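Local coordinates for protein citryl-spermidine/3,4-dihydroxybenzoyl-citryl-spermidine:spermidine ligase (Bacillus anthracis, PDB 3TO3) that catalyses the ATP-dependent condensation of spermidine with citryl-spermidine intermediates in the biosynthesis of the siderophore petrobactin, at residues E154-G160 and Y183-R187. Sequence-based numbering, arbitrary orientation.
Sequences ENHLIDG and YEFMR. With ATP (adenosine-5'-triphosphate), chain E.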
loop_
_atom_site.group_PDB
_atom_site.type_symbol
_atom_site.label_atom_id
_atom_site.label_comp_id
_atom_site.label_asym_id
_atom_site.label_seq_id
_atom_site.Cartn_x
_atom_site.Cartn_y
_atom_site.Cartn_z
ATOM N N GLU B 154 16.383 9.204 23.350
ATOM C CA GLU B 154 15.747 8.272 22.428
ATOM C C GLU B 154 15.092 9.063 21.303
ATOM O O GLU B 154 15.303 8.748 20.133
ATOM C CB GLU B 154 14.721 7.356 23.111
ATOM C CG GLU B 154 15.302 6.104 23.789
ATOM C CD GLU B 154 15.553 4.921 22.832
ATOM O OE1 GLU B 154 15.129 4.971 21.657
ATOM O OE2 GLU B 154 16.175 3.921 23.275
ATOM N N ASN B 155 14.314 10.090 21.652
ATOM C CA ASN B 155 13.603 10.872 20.630
ATOM C C ASN B 155 14.412 11.997 19.985
ATOM O O ASN B 155 14.053 12.492 18.915
ATOM C CB ASN B 155 12.283 11.423 21.172
ATOM C CG ASN B 155 11.372 10.323 21.698
ATOM O OD1 ASN B 155 11.317 10.053 22.907
ATOM N ND2 ASN B 155 10.671 9.662 20.785
ATOM N N HIS B 156 15.519 12.387 20.605
ATOM C CA HIS B 156 16.363 13.399 19.974
ATOM C C HIS B 156 17.463 12.864 19.037
ATOM O O HIS B 156 18.020 13.628 18.237
ATOM C CB HIS B 156 16.853 14.453 20.981
ATOM C CG HIS B 156 15.767 15.394 21.417
ATOM N ND1 HIS B 156 15.253 16.373 20.589
ATOM C CD2 HIS B 156 15.068 15.481 22.577
ATOM C CE1 HIS B 156 14.299 17.031 21.227
ATOM N NE2 HIS B 156 14.167 16.510 22.434
ATOM N N LEU B 157 17.720 11.553 19.050
ATOM C CA LEU B 157 18.605 11.061 18.008
ATOM C C LEU B 157 17.675 10.663 16.894
ATOM O O LEU B 157 17.071 9.587 16.893
ATOM C CB LEU B 157 19.339 9.796 18.449
ATOM C CG LEU B 157 20.029 9.699 19.795
ATOM C CD1 LEU B 157 20.351 8.222 20.018
ATOM C CD2 LEU B 157 21.269 10.573 19.817
ATOM N N ILE B 158 17.640 11.516 15.897
ATOM C CA ILE B 158 16.725 11.338 14.794
ATOM C C ILE B 158 17.403 10.749 13.560
ATOM O O ILE B 158 16.781 10.633 12.519
ATOM C CB ILE B 158 15.973 12.646 14.494
ATOM C CG1 ILE B 158 16.928 13.670 13.857
ATOM C CG2 ILE B 158 15.276 13.179 15.815
ATOM C CD1 ILE B 158 16.224 14.905 13.405
ATOM N N ASP B 159 18.687 10.421 13.651
ATOM C CA ASP B 159 19.422 10.092 12.422
ATOM C C ASP B 159 19.120 8.707 11.847
ATOM O O ASP B 159 19.169 8.504 10.627
ATOM C CB ASP B 159 20.934 10.346 12.572
ATOM C CG ASP B 159 21.285 11.853 12.529
ATOM O OD1 ASP B 159 20.602 12.599 11.787
ATOM O OD2 ASP B 159 22.224 12.287 13.249
ATOM N N GLY B 160 18.770 7.757 12.710
ATOM C CA GLY B 160 18.496 6.420 12.223
ATOM C C GLY B 160 19.784 5.758 11.768
ATOM O O GLY B 160 20.895 6.169 12.115
ATOM N N TYR B 183 8.667 9.078 15.799
ATOM C CA TYR B 183 9.259 9.223 17.106
ATOM C C TYR B 183 9.969 10.578 17.272
ATOM O O TYR B 183 10.166 11.042 18.394
ATOM C CB TYR B 183 10.195 8.046 17.409
ATOM C CG TYR B 183 11.575 8.085 16.749
ATOM C CD1 TYR B 183 12.586 8.919 17.242
ATOM C CD2 TYR B 183 11.881 7.255 15.667
ATOM C CE1 TYR B 183 13.869 8.943 16.654
ATOM C CE2 TYR B 183 13.159 7.264 15.074
ATOM C CZ TYR B 183 14.144 8.115 15.569
ATOM O OH TYR B 183 15.395 8.135 14.982
ATOM N N GLU B 184 10.344 11.214 16.165
ATOM C CA GLU B 184 11.007 12.527 16.233
ATOM C C GLU B 184 10.101 13.593 16.855
ATOM O O GLU B 184 10.589 14.581 17.428
ATOM C CB GLU B 184 11.445 13.032 14.841
ATOM C CG GLU B 184 12.358 12.096 14.057
ATOM C CD GLU B 184 11.607 11.282 12.997
ATOM O OE1 GLU B 184 10.460 10.849 13.264
ATOM O OE2 GLU B 184 12.161 11.093 11.890
ATOM N N PHE B 185 8.791 13.417 16.697
ATOM C CA PHE B 185 7.854 14.466 17.072
ATOM C C PHE B 185 7.299 14.364 18.486
ATOM O O PHE B 185 6.648 15.296 18.968
ATOM C CB PHE B 185 6.784 14.632 15.995
ATOM C CG PHE B 185 7.365 14.677 14.625
ATOM C CD1 PHE B 185 7.294 13.568 13.789
ATOM C CD2 PHE B 185 8.068 15.796 14.194
ATOM C CE1 PHE B 185 7.865 13.591 12.522
ATOM C CE2 PHE B 185 8.631 15.829 12.936
ATOM C CZ PHE B 185 8.512 14.706 12.089
HETATM N N MSE B 186 7.593 13.248 19.144
HETATM C CA MSE B 186 7.345 13.071 20.585
HETATM C C MSE B 186 5.921 13.386 20.959
HETATM O O MSE B 186 5.677 14.062 21.952
HETATM C CB MSE B 186 8.255 13.972 21.404
HETATM C CG MSE B 186 9.702 13.560 21.392
HETATM SE SE MSE B 186 10.708 14.644 22.658
HETATM C CE MSE B 186 10.768 16.302 21.643
ATOM N N ARG B 187 4.990 12.934 20.141
ATOM C CA ARG B 187 3.586 13.211 20.370
ATOM C C ARG B 187 3.041 12.174 21.338
ATOM O O ARG B 187 3.303 10.992 21.185
ATOM C CB ARG B 187 2.823 13.160 19.054
ATOM C CG ARG B 187 3.012 14.395 18.195
ATOM C CD ARG B 187 2.077 15.496 18.634
ATOM N NE ARG B 187 2.237 16.695 17.822
ATOM C CZ ARG B 187 3.114 17.665 18.080
ATOM N NH1 ARG B 187 3.919 17.570 19.134
ATOM N NH2 ARG B 187 3.187 18.727 17.281
HETATM P PB ATP E . 12.295 -3.172 17.580
HETATM O O1B ATP E . 10.869 -2.694 17.483
HETATM O O2B ATP E . 12.358 -4.642 17.258
HETATM O O3B ATP E . 12.850 -2.882 19.024
HETATM P PA ATP E . 12.999 -2.430 15.062
HETATM O O1A ATP E . 11.543 -2.743 14.777
HETATM O O2A ATP E . 13.951 -3.451 14.447
HETATM O O3A ATP E . 13.227 -2.389 16.599
HETATM O "O5'" ATP E . 13.291 -1.008 14.462
HETATM C "C5'" ATP E . 14.236 -0.180 15.029
HETATM C "C4'" ATP E . 14.712 0.894 14.225
HETATM O "O4'" ATP E . 15.998 1.370 14.748
HETATM C "C3'" ATP E . 14.977 0.434 12.842
HETATM O "O3'" ATP E . 14.212 1.152 11.953
HETATM C "C2'" ATP E . 16.414 0.680 12.629
HETATM O "O2'" ATP E . 16.656 1.080 11.346
HETATM C "C1'" ATP E . 16.697 1.768 13.607
HETATM N N9 ATP E . 18.087 2.018 13.877
HETATM C C8 ATP E . 18.657 3.235 13.821
HETATM N N7 ATP E . 19.953 3.097 14.132
HETATM C C5 ATP E . 20.215 1.796 14.395
HETATM C C6 ATP E . 21.377 1.106 14.767
HETATM N N6 ATP E . 22.609 1.829 14.929
HETATM N N1 ATP E . 21.315 -0.231 14.964
HETATM C C2 ATP E . 20.149 -0.893 14.804
HETATM N N3 ATP E . 19.013 -0.255 14.444
HETATM C C4 ATP E . 19.013 1.088 14.232
#
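Y183 reaches from the loop after helix 175-181 to the end of helix 150-156, where the chain turns into the ATP pocket of this IucA/IucC-family synthetase. Its ring is set between the backbone N and the carbonyl carbon (chi1 78°), which carries it along the other segment to the first residues beyond the helix. There OH donates to L157 O at 2.9 Å, in the carbonyl plane and on a lone pair; L157 O lies at the ring's edge, in its plane. A tyrosine suits the place: its ring edge, at CD1, passes N155 CA, and its hydroxyl satisfies a carbonyl just past the helix end.

N155 answers from the helix. Its ND2 gives Y183 O a bond of 2.8 Å, bent at 148° and tilted from both the carbonyl and the amide plane, and also bonds A280 O; with two backbone carbonyls as acceptors, the NH2 end of the amide suits this side, and the pair limits its rotation. N155 CB meanwhile lies 3.4 Å from CG of M186, a selenomethionine, whose chain bends at chi3 to put CE near the H156 ring, 3.5 Å from NE2. SE lies 4.6 Å from the ring centroid, off to an oblique side, and both residues are exposed to solvent.

Beside helix 115-138, the I158 side chain crosses that of E184 at about a right angle, CG2 resting 3.6 Å from CG. The aliphatic part of E184 thus packs on isoleucine while its carboxylate forms salt bridges with K168 and R170. Beyond, the segment runs to G160, at positive phi and without a side chain, whose C comes within 3.4 Å of ATP C8.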